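PDB 1SV4: Ets DNA-binding protein pokkuri from Drosophila melanogaster, which represses transcription as an Ets-family DNA-binding regulator, holding back photoreceptor development in opposition to Ras signalling, and is represented here by its SAM/Pointed domain. Local coordinates for residues R11-E16 with K44-L49; D17-L22 with L34-F39; L49-F54 with A61-H66. The protein carries 1 engineered substitution. All coordinates share one frame; numbering follows the deposited sequence.

Three contacts show how an all-helical SAM/Pointed domain closes on itself. From the N terminus, residues 11-16 lead into helix 15-28 and meet residues 44-49, helix 43-46 and the turn that follows, in contact 1, closing the longest of the three loops. Contact 2 is nested inside that loop: residues 17-22, further along the same helix, pack on residues 34-39 of the connection that follows it. Contact 3 comes later in series, shares Leu49 with contact 1, and folds helix 51-57 onto the start of helix 62-77. Phe39 touches Leu46, Phe54 and Leu65, and Leu46 touches Phe54, joining the three into a common hydrophobic core.

Contact 1 of 3, residues R11-E16 with K44-L49; sequences RLWSRE and KRLCLL. Engineered in segment 44-49: Arg45 (natural residue Ala).
The edge of the Trp13 indole meets the methyl CD2 of Leu46, with CZ3 4.3 Å from that carbon, and both side chains are buried. Indole NE1 is satisfied by the carbonyl of Pro7, which ties the ring to the N-terminal arm, while the ring itself also meets Phe21 and Leu72. Farther toward the surface the side chain of Arg11 runs alongside Cys47, CD 3.9 Å from SG and guanidinium NH1 3.5 Å from CB. A bend at chi2 (-87°) in the arginine chain carries its guanidinium past the cysteine toward Leu48. In this SAM/Pointed domain the contact sets the lead-in to helix 15-28 against the short helix 43-46, with helix 62-77 packing beneath both through Leu69, Leu72 and Ile73. No direct hydrogen bond forms between the two segments, and water joins their polar groups; a backbone bond of Trp13 with Gly43 lies just beside. One molecule donates to Arg11 O and Trp13 O and accepts from Lys44 N, which lies 2.9 Å from it. A second, in the plane of the Arg11 guanidinium, accepts from NH1 at 2.6 Å and donates to Lys44 O. On the exposed flank the packing is sparser. Arg15 NH2 stands 3.3 Å from NH2 of the engineered Arg45, two like-charged donors with no bond between them, their guanidinium planes turned 56° apart.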
loop_
_atom_site.group_PDB
_atom_site.type_symbol
_atom_site.label_atom_id
_atom_site.label_comp_id
_atom_site.label_asym_id
_atom_site.label_seq_id
_atom_site.Cartn_x
_atom_site.Cartn_y
_atom_site.Cartn_z
ATOM N N ARG A 11 7.936 0.188 -6.321
ATOM C CA ARG A 11 8.892 1.282 -6.179
ATOM C C ARG A 11 8.714 2.304 -7.292
ATOM O O ARG A 11 9.226 3.413 -7.197
ATOM C CB ARG A 11 10.331 0.758 -6.244
ATOM C CG ARG A 11 10.579 -0.529 -5.496
ATOM C CD ARG A 11 10.917 -0.291 -4.047
ATOM N NE ARG A 11 11.383 -1.532 -3.439
ATOM C CZ ARG A 11 11.889 -1.636 -2.214
ATOM N NH1 ARG A 11 12.006 -0.565 -1.430
ATOM N NH2 ARG A 11 12.284 -2.827 -1.776
ATOM N N LEU A 12 8.002 1.919 -8.345
ATOM C CA LEU A 12 7.780 2.802 -9.487
ATOM C C LEU A 12 6.451 3.533 -9.398
ATOM O O LEU A 12 6.122 4.345 -10.255
ATOM C CB LEU A 12 7.819 2.001 -10.790
ATOM C CG LEU A 12 9.106 1.218 -11.017
ATOM C CD1 LEU A 12 9.072 0.609 -12.398
ATOM C CD2 LEU A 12 10.318 2.150 -10.864
ATOM N N TRP A 13 5.688 3.246 -8.356
ATOM C CA TRP A 13 4.391 3.878 -8.191
ATOM C C TRP A 13 4.424 5.376 -7.906
ATOM O O TRP A 13 5.245 5.862 -7.129
ATOM C CB TRP A 13 3.615 3.202 -7.063
ATOM C CG TRP A 13 3.182 1.801 -7.346
ATOM C CD1 TRP A 13 3.220 1.144 -8.545
ATOM C CD2 TRP A 13 2.582 0.902 -6.415
ATOM N NE1 TRP A 13 2.677 -0.113 -8.415
ATOM C CE2 TRP A 13 2.278 -0.288 -7.118
ATOM C CE3 TRP A 13 2.273 0.985 -5.053
ATOM C CZ2 TRP A 13 1.673 -1.381 -6.506
ATOM C CZ3 TRP A 13 1.671 -0.103 -4.444
ATOM C CH2 TRP A 13 1.379 -1.272 -5.172
ATOM N N SER A 14 3.499 6.088 -8.547
ATOM C CA SER A 14 3.330 7.530 -8.359
ATOM C C SER A 14 2.430 7.652 -7.127
ATOM O O SER A 14 1.982 6.639 -6.576
ATOM C CB SER A 14 2.607 8.148 -9.563
ATOM O OG SER A 14 1.292 7.615 -9.685
ATOM N N ARG A 15 2.157 8.878 -6.697
ATOM C CA ARG A 15 1.300 9.067 -5.542
ATOM C C ARG A 15 -0.111 8.601 -5.849
ATOM O O ARG A 15 -0.795 8.048 -4.985
ATOM C CB ARG A 15 1.301 10.529 -5.113
ATOM C CG ARG A 15 2.636 10.950 -4.545
ATOM C CD ARG A 15 2.559 12.296 -3.852
ATOM N NE ARG A 15 3.859 12.674 -3.313
ATOM C CZ ARG A 15 4.052 13.690 -2.482
ATOM N NH1 ARG A 15 3.023 14.432 -2.095
ATOM N NH2 ARG A 15 5.268 13.953 -2.027
ATOM N N GLU A 16 -0.549 8.805 -7.081
ATOM C CA GLU A 16 -1.886 8.372 -7.459
ATOM C C GLU A 16 -1.928 6.848 -7.505
ATOM O O GLU A 16 -2.965 6.241 -7.233
ATOM C CB GLU A 16 -2.278 8.933 -8.825
ATOM C CG GLU A 16 -2.362 10.442 -8.884
ATOM C CD GLU A 16 -1.012 11.121 -8.709
ATOM O OE1 GLU A 16 -0.039 10.708 -9.382
ATOM O OE2 GLU A 16 -0.933 12.077 -7.904
ATOM N N LYS A 44 8.117 4.611 -3.864
ATOM C CA LYS A 44 9.444 4.464 -3.273
ATOM C C LYS A 44 9.397 4.651 -1.765
ATOM O O LYS A 44 9.982 3.865 -1.014
ATOM C CB LYS A 44 10.434 5.467 -3.874
ATOM C CG LYS A 44 11.835 5.344 -3.280
ATOM C CD LYS A 44 12.754 6.456 -3.752
ATOM C CE LYS A 44 14.089 6.406 -3.009
ATOM N NZ LYS A 44 14.978 7.551 -3.330
ATOM N N ARG A 45 8.700 5.693 -1.321
ATOM C CA ARG A 45 8.600 5.960 0.110
ATOM C C ARG A 45 7.684 4.953 0.781
ATOM O O ARG A 45 7.962 4.501 1.886
ATOM C CB ARG A 45 8.098 7.387 0.369
ATOM C CG ARG A 45 9.190 8.456 0.206
ATOM C CD ARG A 45 8.900 9.681 1.088
ATOM N NE ARG A 45 7.928 10.583 0.482
ATOM C CZ ARG A 45 7.112 11.370 1.172
ATOM N NH1 ARG A 45 7.147 11.360 2.499
ATOM N NH2 ARG A 45 6.267 12.168 0.536
ATOM N N LEU A 46 6.598 4.591 0.111
ATOM C CA LEU A 46 5.677 3.621 0.685
ATOM C C LEU A 46 6.412 2.328 1.037
ATOM O O LEU A 46 6.224 1.772 2.120
ATOM C CB LEU A 46 4.535 3.293 -0.291
ATOM C CG LEU A 46 3.396 2.490 0.356
ATOM C CD1 LEU A 46 2.610 3.397 1.286
ATOM C CD2 LEU A 46 2.469 1.905 -0.719
ATOM N N CYS A 47 7.253 1.854 0.120
ATOM C CA CYS A 47 7.984 0.611 0.347
ATOM C C CYS A 47 9.057 0.729 1.416
ATOM O O CYS A 47 9.636 -0.278 1.837
ATOM C CB CYS A 47 8.616 0.114 -0.954
ATOM S SG CYS A 47 7.410 -0.276 -2.232
ATOM N N LEU A 48 9.330 1.954 1.853
ATOM C CA LEU A 48 10.329 2.158 2.894
ATOM C C LEU A 48 9.698 2.230 4.285
ATOM O O LEU A 48 10.398 2.163 5.299
ATOM C CB LEU A 48 11.153 3.419 2.597
ATOM C CG LEU A 48 12.136 3.201 1.440
ATOM C CD1 LEU A 48 12.841 4.502 1.065
ATOM C CD2 LEU A 48 13.151 2.140 1.861
ATOM N N LEU A 49 8.375 2.355 4.337
ATOM C CA LEU A 49 7.691 2.398 5.626
ATOM C C LEU A 49 7.886 1.082 6.353
ATOM O O LEU A 49 7.937 0.023 5.735
ATOM C CB LEU A 49 6.193 2.633 5.453
ATOM C CG LEU A 49 5.772 3.964 4.843
ATOM C CD1 LEU A 49 4.250 4.021 4.763
ATOM C CD2 LEU A 49 6.330 5.111 5.691
HETATM O O HOH W 1 7.919 5.550 -6.567
HETATM O O HOH W 2 11.794 1.895 -2.113
#

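Contact 2 of 3, residues D17-L22 with L34-F39; sequences DVLVFL and LDFDLF
Leu22 sends CG away from its own carbonyl carbon (chi1 -60°) and continues extended through chi2 (174°), a shape that delivers CD1 to the base of Phe39. Leu19, one turn earlier on the same helix, instead has CG opposite the backbone N (chi1 168°), which turns the branch toward Phe36, where CD1 comes in obliquely. The terminal methyls thus go to different aromatics from neighbouring positions on one helical surface. Leu22 CD1 presses on the root of the Phe39 side chain, 3.4 Å from Phe39 CB, and the two side chains approach at a slant. Its own CB occupies a different place: it sits at the edge of the Phe36 ring, 3.8 Å from CE2 of Phe36, and 4.1 Å from CD2 of Leu34. A single residue thus touches three side chains of the opposing segment. Leu19 crosses Phe36 at about a right angle, with Leu19 CD1 3.5 Å from Phe36 CD2, on the more exposed flank. Leu34 CB covers one face of the same ring, toward its rim, 4.1 Å above the plane. At the other flank, Val18 CG1 packs against the backbone carbonyl of Phe39.

No hydrogen bond spans the two segments, so apolar contact joins them. The shape of the second is set locally: Asp35 OD1 accepts from Asp37 N at 2.9 Å in an Asx turn, leading into the 3-10 turn of residues 36-38. Beyond Phe39 lie Leu46, Phe54 and Leu65. Helix 15-28 packed against the aromatic-bearing connection that follows it, with Phe39 reaching inward to the later helices, is a core element of the SAM/Pointed helical bundle.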
loop_
_atom_site.group_PDB
_atom_site.type_symbol
_atom_site.label_atom_id
_atom_site.label_comp_id
_atom_site.label_asym_id
_atom_site.label_seq_id
_atom_site.Cartn_x
_atom_site.Cartn_y
_atom_site.Cartn_z
ATOM N N ASP A 17 -0.806 6.233 -7.878
ATOM C CA ASP A 17 -0.739 4.775 -7.922
ATOM C C ASP A 17 -0.898 4.249 -6.490
ATOM O O ASP A 17 -1.618 3.281 -6.259
ATOM C CB ASP A 17 0.596 4.299 -8.495
ATOM C CG ASP A 17 0.705 4.513 -9.998
ATOM O OD1 ASP A 17 -0.336 4.587 -10.691
ATOM O OD2 ASP A 17 1.849 4.580 -10.492
ATOM N N VAL A 18 -0.224 4.896 -5.539
ATOM C CA VAL A 18 -0.305 4.513 -4.131
ATOM C C VAL A 18 -1.770 4.574 -3.669
ATOM O O VAL A 18 -2.260 3.670 -2.981
ATOM C CB VAL A 18 0.572 5.446 -3.250
ATOM C CG1 VAL A 18 0.334 5.173 -1.763
ATOM C CG2 VAL A 18 2.042 5.231 -3.573
ATOM N N LEU A 19 -2.474 5.633 -4.064
ATOM C CA LEU A 19 -3.877 5.782 -3.697
ATOM C C LEU A 19 -4.663 4.589 -4.227
ATOM O O LEU A 19 -5.460 3.990 -3.502
ATOM C CB LEU A 19 -4.453 7.083 -4.273
ATOM C CG LEU A 19 -5.981 7.229 -4.209
ATOM C CD1 LEU A 19 -6.455 7.191 -2.762
ATOM C CD2 LEU A 19 -6.400 8.539 -4.878
ATOM N N VAL A 20 -4.431 4.240 -5.489
ATOM C CA VAL A 20 -5.123 3.114 -6.089
ATOM C C VAL A 20 -4.804 1.806 -5.356
ATOM O O VAL A 20 -5.666 0.945 -5.202
ATOM C CB VAL A 20 -4.770 2.980 -7.581
ATOM C CG1 VAL A 20 -5.325 1.680 -8.138
ATOM C CG2 VAL A 20 -5.354 4.159 -8.348
ATOM N N PHE A 21 -3.563 1.652 -4.912
ATOM C CA PHE A 21 -3.189 0.451 -4.175
ATOM C C PHE A 21 -3.984 0.389 -2.863
ATOM O O PHE A 21 -4.600 -0.624 -2.543
ATOM C CB PHE A 21 -1.693 0.459 -3.859
ATOM C CG PHE A 21 -1.291 -0.567 -2.841
ATOM C CD1 PHE A 21 -1.395 -1.925 -3.129
ATOM C CD2 PHE A 21 -0.871 -0.180 -1.569
ATOM C CE1 PHE A 21 -1.095 -2.872 -2.169
ATOM C CE2 PHE A 21 -0.567 -1.129 -0.596
ATOM C CZ PHE A 21 -0.680 -2.475 -0.895
ATOM N N LEU A 22 -3.972 1.476 -2.103
ATOM C CA LEU A 22 -4.685 1.505 -0.832
ATOM C C LEU A 22 -6.197 1.287 -0.984
ATOM O O LEU A 22 -6.815 0.604 -0.153
ATOM C CB LEU A 22 -4.380 2.817 -0.105
ATOM C CG LEU A 22 -2.882 3.024 0.207
ATOM C CD1 LEU A 22 -2.667 4.412 0.785
ATOM C CD2 LEU A 22 -2.381 1.955 1.183
ATOM N N LEU A 34 -10.105 4.594 5.870
ATOM C CA LEU A 34 -8.665 4.828 5.870
ATOM C C LEU A 34 -8.387 6.311 5.607
ATOM O O LEU A 34 -8.984 6.906 4.715
ATOM C CB LEU A 34 -8.008 3.963 4.793
ATOM C CG LEU A 34 -6.479 3.935 4.705
ATOM C CD1 LEU A 34 -5.897 3.474 6.032
ATOM C CD2 LEU A 34 -6.052 2.995 3.589
ATOM N N ASP A 35 -7.499 6.916 6.392
ATOM C CA ASP A 35 -7.172 8.329 6.202
ATOM C C ASP A 35 -6.110 8.439 5.102
ATOM O O ASP A 35 -4.908 8.335 5.371
ATOM C CB ASP A 35 -6.636 8.943 7.506
ATOM C CG ASP A 35 -6.435 10.461 7.408
ATOM O OD1 ASP A 35 -6.206 10.971 6.288
ATOM O OD2 ASP A 35 -6.493 11.147 8.454
ATOM N N PHE A 36 -6.553 8.665 3.869
ATOM C CA PHE A 36 -5.629 8.762 2.747
ATOM C C PHE A 36 -4.660 9.948 2.799
ATOM O O PHE A 36 -3.689 9.983 2.049
ATOM C CB PHE A 36 -6.400 8.758 1.419
ATOM C CG PHE A 36 -7.187 7.492 1.184
ATOM C CD1 PHE A 36 -8.521 7.405 1.561
ATOM C CD2 PHE A 36 -6.577 6.371 0.627
ATOM C CE1 PHE A 36 -9.235 6.224 1.392
ATOM C CE2 PHE A 36 -7.282 5.184 0.455
ATOM C CZ PHE A 36 -8.612 5.111 0.838
ATOM N N ASP A 37 -4.903 10.913 3.683
ATOM C CA ASP A 37 -4.000 12.060 3.789
ATOM C C ASP A 37 -2.700 11.654 4.461
ATOM O O ASP A 37 -1.704 12.369 4.381
ATOM C CB ASP A 37 -4.626 13.195 4.605
ATOM C CG ASP A 37 -5.759 13.885 3.877
ATOM O OD1 ASP A 37 -5.841 13.741 2.636
ATOM O OD2 ASP A 37 -6.558 14.585 4.545
ATOM N N LEU A 38 -2.716 10.508 5.130
ATOM C CA LEU A 38 -1.533 10.032 5.831
ATOM C C LEU A 38 -0.649 9.161 4.938
ATOM O O LEU A 38 0.354 8.613 5.380
ATOM C CB LEU A 38 -1.958 9.277 7.094
ATOM C CG LEU A 38 -2.826 10.145 8.018
ATOM C CD1 LEU A 38 -3.269 9.345 9.248
ATOM C CD2 LEU A 38 -2.032 11.397 8.441
ATOM N N PHE A 39 -1.031 9.040 3.674
ATOM C CA PHE A 39 -0.245 8.254 2.731
ATOM C C PHE A 39 0.083 9.077 1.481
ATOM O O PHE A 39 0.049 8.559 0.361
ATOM C CB PHE A 39 -1.002 6.978 2.341
ATOM C CG PHE A 39 -1.189 6.014 3.482
ATOM C CD1 PHE A 39 -2.347 6.033 4.250
ATOM C CD2 PHE A 39 -0.182 5.110 3.810
ATOM C CE1 PHE A 39 -2.501 5.165 5.332
ATOM C CE2 PHE A 39 -0.324 4.240 4.890
ATOM C CZ PHE A 39 -1.489 4.269 5.653
#

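Contact 3 of 3, residues L49-F54 with A61-H66; sequences LTRADF and AGDVLH
The Phe54 and His66 side chains cross at about a right angle, their rings set obliquely (planes at 71°). Phe54 CD1 lies near the imidazole plane at its edge, 3.5 Å from His66 CB. Over one Phe54 face stands His66 N of helix 62-77, 4.0 Å above the centre; Leu49 CD1 covers the opposite face, and Leu65 CB packs 3.6 Å from Phe54 CD2. Replacing Phe54 by an alanine removes the ring, which would probably open a gap between Leu49 and helix 62-77 and deprive His66 and Leu65 of packing. CG of His66 is anti to its N (chi1 178°), bringing the imidazole under Arg51 CB, a CH-pi contact 4.1 Å from the ring centroid and 6° off its normal. Here helix 51-57 of the SAM/Pointed domain meets the first turns of helix 62-77; the CA atoms of Phe54 and Gly62 are 4.7 Å apart, and a side chain on Gly62 would clash with the Phe54 backbone. Farther out, a weak hydrogen bond, part of a salt bridge, runs from Arg51 NE to Asp63 OD1 (3.3 Å), and a water donates to that oxygen and Arg51 O. Behind Arg51, Thr50 and Asp53 form a capping box, Asp53 N donating to Thr50 OG1.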
loop_
_atom_site.group_PDB
_atom_site.type_symbol
_atom_site.label_atom_id
_atom_site.label_comp_id
_atom_site.label_asym_id
_atom_site.label_seq_id
_atom_site.Cartn_x
_atom_site.Cartn_y
_atom_site.Cartn_z
ATOM N N LEU A 49 8.375 2.355 4.337
ATOM C CA LEU A 49 7.691 2.398 5.626
ATOM C C LEU A 49 7.886 1.082 6.353
ATOM O O LEU A 49 7.937 0.023 5.735
ATOM C CB LEU A 49 6.193 2.633 5.453
ATOM C CG LEU A 49 5.772 3.964 4.843
ATOM C CD1 LEU A 49 4.250 4.021 4.763
ATOM C CD2 LEU A 49 6.330 5.111 5.691
ATOM N N THR A 50 7.999 1.165 7.672
ATOM C CA THR A 50 8.159 -0.012 8.516
ATOM C C THR A 50 6.761 -0.465 8.928
ATOM O O THR A 50 5.794 0.281 8.764
ATOM C CB THR A 50 8.927 0.338 9.802
ATOM O OG1 THR A 50 8.193 1.339 10.524
ATOM C CG2 THR A 50 10.308 0.885 9.469
ATOM N N ARG A 51 6.655 -1.678 9.464
ATOM C CA ARG A 51 5.368 -2.178 9.934
ATOM C C ARG A 51 4.851 -1.139 10.927
ATOM O O ARG A 51 3.680 -0.762 10.900
ATOM C CB ARG A 51 5.541 -3.527 10.640
ATOM C CG ARG A 51 4.247 -4.166 11.154
ATOM C CD ARG A 51 4.297 -4.431 12.662
ATOM N NE ARG A 51 3.488 -3.464 13.405
ATOM C CZ ARG A 51 3.893 -2.820 14.496
ATOM N NH1 ARG A 51 5.107 -3.032 14.986
ATOM N NH2 ARG A 51 3.086 -1.950 15.091
ATOM N N ALA A 52 5.748 -0.660 11.789
ATOM C CA ALA A 52 5.397 0.338 12.794
ATOM C C ALA A 52 4.841 1.608 12.172
ATOM O O ALA A 52 3.877 2.177 12.687
ATOM C CB ALA A 52 6.619 0.673 13.657
ATOM N N ASP A 53 5.452 2.061 11.077
ATOM C CA ASP A 53 4.996 3.271 10.394
ATOM C C ASP A 53 3.568 3.103 9.874
ATOM O O ASP A 53 2.734 4.000 10.020
ATOM C CB ASP A 53 5.932 3.627 9.231
ATOM C CG ASP A 53 7.317 4.023 9.697
ATOM O OD1 ASP A 53 7.412 4.825 10.655
ATOM O OD2 ASP A 53 8.309 3.542 9.104
ATOM N N PHE A 54 3.286 1.968 9.241
ATOM C CA PHE A 54 1.931 1.731 8.759
ATOM C C PHE A 54 0.999 1.765 9.964
ATOM O O PHE A 54 -0.101 2.313 9.902
ATOM C CB PHE A 54 1.821 0.369 8.067
ATOM C CG PHE A 54 2.118 0.410 6.591
ATOM C CD1 PHE A 54 3.360 0.011 6.102
ATOM C CD2 PHE A 54 1.149 0.854 5.689
ATOM C CE1 PHE A 54 3.634 0.051 4.737
ATOM C CE2 PHE A 54 1.410 0.902 4.314
ATOM C CZ PHE A 54 2.655 0.500 3.837
ATOM N N ALA A 61 -5.640 -1.423 10.795
ATOM C CA ALA A 61 -5.156 -2.468 9.907
ATOM C C ALA A 61 -3.835 -2.208 9.211
ATOM O O ALA A 61 -3.629 -2.658 8.086
ATOM C CB ALA A 61 -6.224 -2.776 8.875
ATOM N N GLY A 62 -2.934 -1.503 9.880
ATOM C CA GLY A 62 -1.641 -1.225 9.289
ATOM C C GLY A 62 -0.874 -2.469 8.866
ATOM O O GLY A 62 -0.281 -2.494 7.787
ATOM N N ASP A 63 -0.881 -3.506 9.705
ATOM C CA ASP A 63 -0.163 -4.747 9.393
ATOM C C ASP A 63 -0.590 -5.364 8.062
ATOM O O ASP A 63 0.237 -5.875 7.309
ATOM C CB ASP A 63 -0.364 -5.774 10.515
ATOM C CG ASP A 63 0.491 -5.482 11.740
ATOM O OD1 ASP A 63 0.528 -4.317 12.196
ATOM O OD2 ASP A 63 1.117 -6.431 12.257
ATOM N N VAL A 64 -1.886 -5.321 7.779
ATOM C CA VAL A 64 -2.413 -5.870 6.531
ATOM C C VAL A 64 -1.804 -5.140 5.342
ATOM O O VAL A 64 -1.277 -5.758 4.404
ATOM C CB VAL A 64 -3.943 -5.723 6.476
ATOM C CG1 VAL A 64 -4.470 -6.203 5.125
ATOM C CG2 VAL A 64 -4.567 -6.509 7.626
ATOM N N LEU A 65 -1.882 -3.817 5.390
ATOM C CA LEU A 65 -1.336 -2.979 4.331
ATOM C C LEU A 65 0.123 -3.341 4.111
ATOM O O LEU A 65 0.546 -3.676 3.006
ATOM C CB LEU A 65 -1.453 -1.505 4.733
ATOM C CG LEU A 65 -2.888 -1.015 4.972
ATOM C CD1 LEU A 65 -2.896 0.466 5.348
ATOM C CD2 LEU A 65 -3.699 -1.234 3.706
ATOM N N HIS A 66 0.886 -3.297 5.188
ATOM C CA HIS A 66 2.303 -3.589 5.117
ATOM C C HIS A 66 2.582 -4.978 4.560
ATOM O O HIS A 66 3.449 -5.146 3.711
ATOM C CB HIS A 66 2.921 -3.422 6.507
ATOM C CG HIS A 66 4.380 -3.744 6.562
ATOM N ND1 HIS A 66 4.854 -5.007 6.859
ATOM C CD2 HIS A 66 5.472 -2.979 6.330
ATOM C CE1 HIS A 66 6.173 -5.001 6.809
ATOM N NE2 HIS A 66 6.574 -3.785 6.489
HETATM O O HOH W 3 1.035 -1.779 11.118
#